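Local coordinates for protein ethylbenzene dehydrogenase beta-subunit (PDB 2IVF) that holds three 4Fe-4S clusters and one 3Fe-4S cluster in ferredoxin-type domains and probably relays electrons between its partner subunits, at residues G186-V191 with I199-V204; H314-N319 with R324-M329; C31-V36 with Q229-V234. All coordinates share one frame; numbering follows the deposited sequence.

Contact 1: residues G186-V191 with I199-V204; sequences GHRHCV and IYFNPV. With F3S (Fe3-s4 cluster), chain R; HEM (protoporphyrin IX containing Fe), chain X.
Arg188 lies along one face of the Phe201 ring. Its CB starts out toward residues 199-204. CG comes nearest Phe201 CD1. CD sits over the face, 3.4 Å from Phe201 CG, and makes a CH-pi contact. The chain then turns about CG-CD (chi3 -84°), which lays the rest of the group flat on the ring. NE points its N-H at Gly186 O (3.0 Å) in an almost straight bond of 176°, with the oxygen in the guanidinium plane. This bond helps fix the rotation of the group. CZ stands 3.7 Å from the Phe201 ring centroid, and the two planes are only 3° apart, so stack and cation-pi contact coincide. At the tip, NH1 lies over Phe201 CE2 and NH2 over Phe201 CZ. NH1 also bonds to the backbone of another protein chain.

The fold here is that of a ferredoxin-type cluster loop running into helix 189-193. Cys190 SG binds FE4 of the 3Fe-4S cluster at 2.2 Å. Cys163 and Cys184 also belong to this cluster's pocket, and His187 belongs to both this pocket and that of the haem. The strand 199-202, which pairs antiparallel with 207-210, closes over this helix through Ile199. Ile199 CD1 rests 3.7 Å from Cys190 CB. Its CG2 faces Val191 CG2, while Val191 CG1 touches Ile199 O at 3.5 Å. Ile199 thus backs the 3Fe-4S ligand Cys190, and it also touches a 4Fe-4S cluster. His187 turns away from the strand. Its NE2 donates to a haem propionate oxygen, O2D, at 2.7 Å in a nearly straight bond, and its backbone runs beside the 3Fe-4S cluster.

Contact 2: residues H314-N319 with R324-M329; sequences HTEREN and RGSELM. With PO4 (phosphate ion), chain P.
Glu316 and Ser326 carry the polar centre of this contact. Ser326 OG donates to Glu316 OE1 at 2.6 Å, reaching it on the anti side and close to the carboxylate plane. The same oxygen takes a second bond from Asn319 ND2 (3.1 Å), which comes from above that plane. Glu316 bends at chi2 (-49°), and this folds its carboxylate back to both donors. Ser326 OG also works in the other direction. It accepts from Met329 N at 3.1 Å and, weakly, from Leu328 N, and so caps the N-terminus of the next helix.

In the fold, these bonds join two consecutive helices, 306-321 and 327-333, across a short turn. The backbone supports the turn too: Arg324 N donates to Asn319 O at 2.9 Å. The Arg324 guanidinium has the Asn319 amide over one face, the planes 66° apart. NH1 and OD1 are close, but the angle is too poor for a hydrogen bond. A water accepts from Asn319 ND2 and, weakly, from Arg324 NH1.

The apolar contacts use the CB and CG of Glu316. The side chains of Leu328 and Glu316 cross at about a right angle, Leu328 CD2 3.8 Å from Glu316 CG. Met329 packs its CE against Glu316 CB at 3.9 Å, and its SD lies near Arg317 CB. Tyr273 of the alpha-subunit packs on both Met329 and Arg317.

The phosphate ion, probably from the crystallisation liquor, is bound by His314 and Arg317, and also by Arg321. Arg317 stretches out fully, and its NH1 donates to phosphate O2 at 3.0 Å. His314 ND1 donates to the same oxygen, at a distance so short that its value is doubtful. Arg317 NE donates to Arg272 O and NH2 pairs with Asp293, both of the alpha-subunit.

Contact 3: residues C31-V36 with Q229-V234; sequences CQTCTV and QCPGRV. With SF4 (iron/sulfur cluster), chain T.
Thr33 meets Pro231 end-on, OG1 3.6 Å from Pro231 CG, with Thr33 CB as near to Pro231 CD. With chi1 at -50°, OG1 stands beside the backbone N, and CG2 is left to meet Gln229 O at 3.3 Å. Pro231 CD and Thr33 CB both rest against the inorganic sulfur S1 of the 4Fe-4S cluster, the proline carbon at 3.6 Å. Cys31 SG touches the same proline carbon.

This is the classic bacterial ferredoxin arrangement. A CxxCxxC run, Cys28 to Cys34, is joined at one cluster by a remote Cys-Pro pair. Cys31 SG binds FE4 at 2.2 Å, Cys34 SG binds FE2 at 2.2 Å, and Cys230 SG binds FE3 at 2.3 Å. Cys28 belongs to the same pocket and probably holds the fourth iron. Backbone N-H groups reach two of the thiolates: Thr33 N donates to Cys31 SG, and Val234 N to Cys230 SG, both at 3.5 Å. Such bonds would tend to draw charge from the sulfurs. Val234 adds an apolar cover, with CG2 beside the cluster sulfur S2. Outside, Cys127 and Gly126 of the alpha-subunit pack on Thr33 and Pro231.

Contacts 1 and 3 are buried and built round iron-sulfur clusters. Only in contact 3 do both segments supply cysteine ligands to the cluster. Contact 1 closes within the loop spanned by contact 3, and their centres are about 27 Å apart. Contact 1 adds an aromatic-guanidinium stack and reaches a haem, whereas contact 3 joins parts of the chain far apart in sequence. Contact 2 has no cluster. It joins two neighbouring helices, with a buried polar centre and exposed residues at its margin, and holds a phosphate. All three meet another subunit. Contacts 1 and 2 lie on opposite sides of the chain's centre, about 45 Å apart between centres.

Contact 1: residues G186-V191 with I199-V204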
# COMPACT_ATOMS: atom_id res chain seq x y z
N GLY B 186 -18.52 -10.21 30.06
CA GLY B 186 -17.69 -11.03 29.20
C GLY B 186 -18.19 -12.48 29.06
O GLY B 186 -17.40 -13.40 28.83
N HIS B 187 -19.50 -12.69 29.21
CA HIS B 187 -20.06 -14.03 29.03
C HIS B 187 -19.85 -14.57 27.62
O HIS B 187 -19.77 -15.78 27.40
CB HIS B 187 -21.55 -14.06 29.36
CG HIS B 187 -21.89 -13.77 30.79
ND1 HIS B 187 -21.08 -14.12 31.85
CD2 HIS B 187 -23.03 -13.25 31.33
CE1 HIS B 187 -21.69 -13.79 32.98
NE2 HIS B 187 -22.88 -13.28 32.69
N ARG B 188 -19.80 -13.69 26.63
CA ARG B 188 -19.54 -14.07 25.21
C ARG B 188 -20.59 -14.96 24.53
O ARG B 188 -20.37 -15.49 23.43
CB ARG B 188 -18.13 -14.65 25.10
CG ARG B 188 -17.07 -13.59 25.19
CD ARG B 188 -15.73 -14.30 25.45
NE ARG B 188 -15.53 -14.58 26.85
CZ ARG B 188 -14.53 -15.30 27.34
NH1 ARG B 188 -13.62 -15.84 26.55
NH2 ARG B 188 -14.45 -15.45 28.64
N HIS B 189 -21.79 -15.02 25.09
CA HIS B 189 -22.92 -15.64 24.37
C HIS B 189 -23.22 -14.85 23.11
O HIS B 189 -23.52 -15.43 22.06
CB HIS B 189 -24.16 -15.70 25.27
CG HIS B 189 -23.92 -16.39 26.55
ND1 HIS B 189 -23.56 -17.72 26.60
CD2 HIS B 189 -23.99 -15.96 27.83
CE1 HIS B 189 -23.39 -18.07 27.87
NE2 HIS B 189 -23.66 -17.03 28.63
N CYS B 190 -23.11 -13.52 23.22
CA CYS B 190 -23.33 -12.59 22.11
C CYS B 190 -22.40 -12.87 20.99
O CYS B 190 -22.77 -12.80 19.83
CB CYS B 190 -23.12 -11.14 22.56
SG CYS B 190 -21.45 -10.83 23.28
N VAL B 191 -21.15 -13.18 21.32
CA VAL B 191 -20.17 -13.50 20.28
C VAL B 191 -20.56 -14.76 19.49
O VAL B 191 -20.48 -14.79 18.24
CB VAL B 191 -18.77 -13.69 20.89
CG1 VAL B 191 -17.76 -13.96 19.79
CG2 VAL B 191 -18.36 -12.43 21.68
N ILE B 199 -18.77 -9.16 17.10
CA ILE B 199 -18.49 -8.77 18.47
C ILE B 199 -17.26 -9.54 18.88
O ILE B 199 -17.13 -10.73 18.53
CB ILE B 199 -19.64 -9.12 19.45
CG1 ILE B 199 -20.98 -8.58 19.00
CG2 ILE B 199 -19.33 -8.59 20.84
CD1 ILE B 199 -22.10 -8.59 20.14
N TYR B 200 -16.39 -8.88 19.64
CA TYR B 200 -15.03 -9.32 19.91
C TYR B 200 -14.70 -9.21 21.40
O TYR B 200 -14.87 -8.15 22.00
CB TYR B 200 -14.00 -8.47 19.15
CG TYR B 200 -14.28 -8.38 17.67
CD1 TYR B 200 -13.75 -9.30 16.80
CD2 TYR B 200 -15.16 -7.42 17.18
CE1 TYR B 200 -14.07 -9.26 15.43
CE2 TYR B 200 -15.48 -7.38 15.82
CZ TYR B 200 -14.93 -8.28 14.95
OH TYR B 200 -15.24 -8.24 13.60
N PHE B 201 -14.19 -10.28 21.98
CA PHE B 201 -13.82 -10.27 23.36
C PHE B 201 -12.57 -9.43 23.57
O PHE B 201 -11.62 -9.53 22.80
CB PHE B 201 -13.56 -11.68 23.85
CG PHE B 201 -13.37 -11.79 25.32
CD1 PHE B 201 -14.31 -11.25 26.21
CD2 PHE B 201 -12.29 -12.46 25.84
CE1 PHE B 201 -14.13 -11.36 27.56
CE2 PHE B 201 -12.12 -12.61 27.18
CZ PHE B 201 -13.05 -12.06 28.06
N ASN B 202 -12.60 -8.63 24.63
CA ASN B 202 -11.44 -7.87 25.11
C ASN B 202 -10.97 -8.59 26.38
O ASN B 202 -11.62 -8.52 27.43
CB ASN B 202 -11.84 -6.43 25.38
CG ASN B 202 -10.73 -5.58 25.94
OD1 ASN B 202 -9.86 -6.07 26.63
ND2 ASN B 202 -10.76 -4.29 25.62
N PRO B 203 -9.89 -9.35 26.28
CA PRO B 203 -9.41 -10.14 27.39
C PRO B 203 -8.77 -9.34 28.49
O PRO B 203 -8.48 -9.90 29.53
CB PRO B 203 -8.38 -11.07 26.73
CG PRO B 203 -7.95 -10.40 25.55
CD PRO B 203 -9.06 -9.51 25.08
N VAL B 204 -8.51 -8.05 28.26
CA VAL B 204 -8.03 -7.15 29.29
C VAL B 204 -9.17 -6.64 30.18
O VAL B 204 -9.16 -6.80 31.40
CB VAL B 204 -7.21 -6.03 28.64
CG1 VAL B 204 -6.70 -5.06 29.66
CG2 VAL B 204 -6.00 -6.67 27.89
FE1 F3S R . -20.99 -9.10 27.59
FE3 F3S R . -23.42 -10.16 27.40
FE4 F3S R . -21.76 -10.59 25.49
S1 F3S R . -22.12 -10.03 29.23
S2 F3S R . -19.71 -10.50 26.42
S3 F3S R . -22.53 -8.63 26.15
S4 F3S R . -23.16 -12.09 26.32
CHA HEM X . -25.31 -15.88 36.85
CHB HEM X . -24.78 -18.16 41.08
CHC HEM X . -28.41 -21.21 40.09
CHD HEM X . -28.82 -19.03 35.79
C1A HEM X . -24.88 -16.24 38.09
C2A HEM X . -23.85 -15.58 38.83
C3A HEM X . -23.71 -16.20 40.01
C4A HEM X . -24.64 -17.29 40.03
CMA HEM X . -22.72 -15.86 41.14
CAA HEM X . -23.08 -14.35 38.30
CBA HEM X . -22.02 -14.77 37.32
CGA HEM X . -21.30 -13.54 36.86
O1A HEM X . -21.65 -12.41 37.31
O2A HEM X . -20.38 -13.68 36.04
C1B HEM X . -25.67 -19.20 41.17
C2B HEM X . -25.74 -20.16 42.25
C3B HEM X . -26.74 -21.00 41.99
C4B HEM X . -27.35 -20.60 40.73
CMB HEM X . -24.77 -20.17 43.46
CAB HEM X . -27.19 -22.20 42.83
CBB HEM X . -28.46 -22.55 42.93
C1C HEM X . -28.80 -20.92 38.81
C2C HEM X . -29.67 -21.73 37.98
C3C HEM X . -29.76 -21.10 36.78
C4C HEM X . -28.92 -19.92 36.83
CMC HEM X . -30.39 -23.02 38.44
CAC HEM X . -30.56 -21.48 35.53
CBC HEM X . -31.76 -22.05 35.62
C1D HEM X . -27.96 -17.98 35.69
C2D HEM X . -27.92 -17.10 34.55
C3D HEM X . -26.81 -16.11 34.89
C4D HEM X . -26.31 -16.52 36.18
CMD HEM X . -28.84 -17.17 33.30
CAD HEM X . -26.29 -14.91 34.09
CBD HEM X . -26.95 -13.65 34.61
CGD HEM X . -26.03 -12.47 34.57
O1D HEM X . -26.56 -11.34 34.61
O2D HEM X . -24.80 -12.67 34.52
NA HEM X . -25.35 -17.29 38.85
NB HEM X . -26.67 -19.49 40.28
NC HEM X . -28.35 -19.82 38.08
ND HEM X . -27.00 -17.62 36.63
FE HEM X . -26.86 -18.53 38.48

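Contact 2: residues H314-N319 with R324-M329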
# COMPACT_ATOMS: atom_id res chain seq x y z
N HIS B 314 -25.52 -3.19 -15.44
CA HIS B 314 -25.07 -3.19 -16.82
C HIS B 314 -25.95 -2.32 -17.66
O HIS B 314 -25.45 -1.60 -18.51
CB HIS B 314 -24.92 -4.61 -17.33
CG HIS B 314 -23.74 -5.32 -16.73
ND1 HIS B 314 -22.43 -4.97 -17.04
CD2 HIS B 314 -23.65 -6.28 -15.79
CE1 HIS B 314 -21.60 -5.73 -16.35
NE2 HIS B 314 -22.32 -6.53 -15.57
N THR B 315 -27.27 -2.34 -17.41
CA THR B 315 -28.18 -1.54 -18.21
C THR B 315 -27.89 -0.06 -17.99
O THR B 315 -27.78 0.75 -18.93
CB THR B 315 -29.64 -1.86 -17.87
OG1 THR B 315 -29.85 -3.21 -18.25
CG2 THR B 315 -30.61 -1.01 -18.67
N GLU B 316 -27.75 0.30 -16.73
CA GLU B 316 -27.60 1.71 -16.37
C GLU B 316 -26.28 2.22 -16.87
O GLU B 316 -26.17 3.37 -17.34
CB GLU B 316 -27.74 1.89 -14.87
CG GLU B 316 -29.21 1.76 -14.40
CD GLU B 316 -30.18 2.61 -15.19
OE1 GLU B 316 -29.86 3.76 -15.50
OE2 GLU B 316 -31.28 2.12 -15.52
N ARG B 317 -25.26 1.39 -16.78
CA ARG B 317 -23.98 1.75 -17.32
C ARG B 317 -24.08 1.99 -18.82
O ARG B 317 -23.54 2.96 -19.33
CB ARG B 317 -23.01 0.64 -17.00
CG ARG B 317 -21.66 0.89 -17.52
CD ARG B 317 -20.70 -0.18 -17.02
NE ARG B 317 -19.40 0.05 -17.62
CZ ARG B 317 -18.55 -0.91 -17.94
NH1 ARG B 317 -18.88 -2.20 -17.83
NH2 ARG B 317 -17.38 -0.56 -18.44
N GLU B 318 -24.81 1.15 -19.53
CA GLU B 318 -25.09 1.39 -20.93
C GLU B 318 -25.88 2.67 -21.19
O GLU B 318 -25.59 3.38 -22.16
CB GLU B 318 -25.81 0.20 -21.57
CG GLU B 318 -26.19 0.45 -23.01
CD GLU B 318 -25.03 0.78 -23.94
OE1 GLU B 318 -23.89 0.33 -23.68
OE2 GLU B 318 -25.29 1.48 -24.95
N ASN B 319 -26.85 2.98 -20.35
CA ASN B 319 -27.58 4.25 -20.47
C ASN B 319 -26.60 5.43 -20.42
O ASN B 319 -26.73 6.38 -21.19
CB ASN B 319 -28.61 4.38 -19.36
CG ASN B 319 -29.79 3.45 -19.55
OD1 ASN B 319 -30.14 3.06 -20.67
ND2 ASN B 319 -30.44 3.13 -18.45
N ARG B 324 -27.72 8.73 -22.50
CA ARG B 324 -29.06 8.80 -21.92
C ARG B 324 -29.00 9.27 -20.46
O ARG B 324 -30.01 9.61 -19.90
CB ARG B 324 -29.79 7.45 -21.94
CG ARG B 324 -30.42 6.92 -23.26
CD ARG B 324 -31.07 5.50 -22.96
NE ARG B 324 -32.24 5.64 -22.04
CZ ARG B 324 -32.92 4.64 -21.44
NH1 ARG B 324 -32.59 3.37 -21.62
NH2 ARG B 324 -33.96 4.91 -20.66
N GLY B 325 -27.84 9.24 -19.83
CA GLY B 325 -27.75 9.48 -18.38
C GLY B 325 -28.25 8.30 -17.53
O GLY B 325 -28.86 7.35 -18.03
N SER B 326 -27.97 8.37 -16.24
CA SER B 326 -28.46 7.40 -15.30
C SER B 326 -28.32 7.93 -13.90
O SER B 326 -27.22 8.20 -13.45
CB SER B 326 -27.70 6.07 -15.43
OG SER B 326 -27.98 5.23 -14.35
N GLU B 327 -29.42 8.09 -13.19
CA GLU B 327 -29.32 8.43 -11.77
C GLU B 327 -28.48 7.45 -11.02
O GLU B 327 -27.73 7.82 -10.09
CB GLU B 327 -30.70 8.50 -11.12
CG GLU B 327 -30.61 8.78 -9.62
CD GLU B 327 -31.95 8.68 -8.91
OE1 GLU B 327 -32.75 7.79 -9.22
OE2 GLU B 327 -32.19 9.53 -8.01
N LEU B 328 -28.55 6.17 -11.41
CA LEU B 328 -27.88 5.14 -10.67
C LEU B 328 -26.40 5.33 -10.81
O LEU B 328 -25.68 5.30 -9.83
CB LEU B 328 -28.25 3.73 -11.13
CG LEU B 328 -27.49 2.62 -10.38
CD1 LEU B 328 -27.73 2.65 -8.84
CD2 LEU B 328 -27.84 1.27 -10.94
N MET B 329 -25.94 5.51 -12.04
CA MET B 329 -24.54 5.75 -12.24
C MET B 329 -24.08 7.05 -11.60
O MET B 329 -22.98 7.10 -11.12
CB MET B 329 -24.17 5.66 -13.70
CG MET B 329 -24.47 4.25 -14.25
SD MET B 329 -23.26 3.04 -13.64
CE MET B 329 -24.30 1.70 -13.04
P PO4 P . -22.18 -2.85 -19.77
O1 PO4 P . -23.22 -1.74 -19.72
O2 PO4 P . -21.66 -3.08 -18.35
O3 PO4 P . -22.77 -4.13 -20.33
O4 PO4 P . -21.03 -2.40 -20.66
O HOH W 1 -33.20 1.60 -18.83

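Contact 3: residues C31-V36 with Q229-V234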
# COMPACT_ATOMS: atom_id res chain seq x y z
N CYS B 31 -7.63 -1.68 -0.16
CA CYS B 31 -6.50 -0.88 0.37
C CYS B 31 -6.45 -0.89 1.89
O CYS B 31 -5.48 -0.42 2.43
CB CYS B 31 -6.57 0.58 -0.14
SG CYS B 31 -8.01 1.51 0.56
N GLN B 32 -7.50 -1.35 2.59
CA GLN B 32 -7.50 -1.41 4.07
C GLN B 32 -7.46 -0.01 4.77
O GLN B 32 -7.24 0.06 5.97
CB GLN B 32 -6.29 -2.23 4.60
CG GLN B 32 -6.10 -3.67 4.05
CD GLN B 32 -7.13 -4.64 4.62
OE1 GLN B 32 -7.63 -4.41 5.71
NE2 GLN B 32 -7.47 -5.71 3.89
N THR B 33 -7.66 1.09 4.05
CA THR B 33 -7.70 2.39 4.70
C THR B 33 -8.81 2.44 5.73
O THR B 33 -8.62 2.97 6.83
CB THR B 33 -7.81 3.56 3.71
OG1 THR B 33 -6.82 3.40 2.72
CG2 THR B 33 -7.60 4.90 4.41
N CYS B 34 -9.97 1.88 5.39
CA CYS B 34 -11.06 1.78 6.32
C CYS B 34 -10.69 1.00 7.61
O CYS B 34 -11.07 1.42 8.72
CB CYS B 34 -12.30 1.19 5.63
SG CYS B 34 -11.90 -0.40 4.81
N THR B 35 -9.87 -0.04 7.46
CA THR B 35 -9.37 -0.85 8.57
C THR B 35 -8.57 0.01 9.53
O THR B 35 -8.84 0.03 10.78
CB THR B 35 -8.56 -2.01 8.02
OG1 THR B 35 -9.39 -2.70 7.08
CG2 THR B 35 -8.07 -2.96 9.17
N VAL B 36 -7.63 0.73 8.97
CA VAL B 36 -6.75 1.59 9.79
C VAL B 36 -7.48 2.82 10.32
O VAL B 36 -7.13 3.30 11.40
CB VAL B 36 -5.42 1.98 9.09
CG1 VAL B 36 -4.67 0.73 8.52
CG2 VAL B 36 -5.61 3.09 8.04
N GLN B 229 -13.15 7.88 5.42
CA GLN B 229 -11.75 7.73 4.98
C GLN B 229 -11.45 6.80 3.80
O GLN B 229 -10.28 6.59 3.44
CB GLN B 229 -10.88 7.35 6.17
CG GLN B 229 -10.86 8.46 7.25
CD GLN B 229 -9.84 8.26 8.33
OE1 GLN B 229 -10.19 8.13 9.49
NE2 GLN B 229 -8.54 8.18 7.95
N CYS B 230 -12.48 6.27 3.17
CA CYS B 230 -12.33 5.33 2.11
C CYS B 230 -11.92 6.11 0.85
O CYS B 230 -12.73 6.90 0.31
CB CYS B 230 -13.64 4.68 1.85
SG CYS B 230 -13.71 3.71 0.34
N PRO B 231 -10.70 5.91 0.42
CA PRO B 231 -10.26 6.58 -0.78
C PRO B 231 -10.90 6.11 -2.06
O PRO B 231 -10.84 6.82 -3.05
CB PRO B 231 -8.78 6.30 -0.84
CG PRO B 231 -8.42 5.58 0.38
CD PRO B 231 -9.63 5.09 1.01
N GLY B 232 -11.43 4.89 -2.06
CA GLY B 232 -12.07 4.36 -3.23
C GLY B 232 -13.45 4.95 -3.50
O GLY B 232 -14.01 4.72 -4.56
N ARG B 233 -13.95 5.73 -2.56
CA ARG B 233 -15.26 6.39 -2.66
C ARG B 233 -16.36 5.33 -2.87
O ARG B 233 -17.31 5.53 -3.61
CB ARG B 233 -15.24 7.47 -3.76
CG ARG B 233 -13.97 8.37 -3.71
CD ARG B 233 -13.80 9.29 -4.89
NE ARG B 233 -14.53 10.57 -4.84
CZ ARG B 233 -15.75 10.80 -5.35
NH1 ARG B 233 -16.44 9.86 -6.01
NH2 ARG B 233 -16.26 12.00 -5.27
N VAL B 234 -16.21 4.27 -2.10
CA VAL B 234 -17.01 3.05 -2.14
C VAL B 234 -18.22 3.12 -1.25
O VAL B 234 -19.19 2.38 -1.42
CB VAL B 234 -16.04 1.95 -1.63
CG1 VAL B 234 -16.70 0.75 -1.08
CG2 VAL B 234 -14.96 1.74 -2.67
FE1 SF4 T . -12.33 -0.85 0.04
FE2 SF4 T . -11.92 -0.01 2.62
FE3 SF4 T . -12.61 1.71 0.67
FE4 SF4 T . -10.09 0.71 0.62
S1 SF4 T . -10.97 2.03 2.23
S2 SF4 T . -11.53 0.95 -1.15
S3 SF4 T . -10.55 -1.39 1.39
S4 SF4 T . -13.89 -0.04 1.48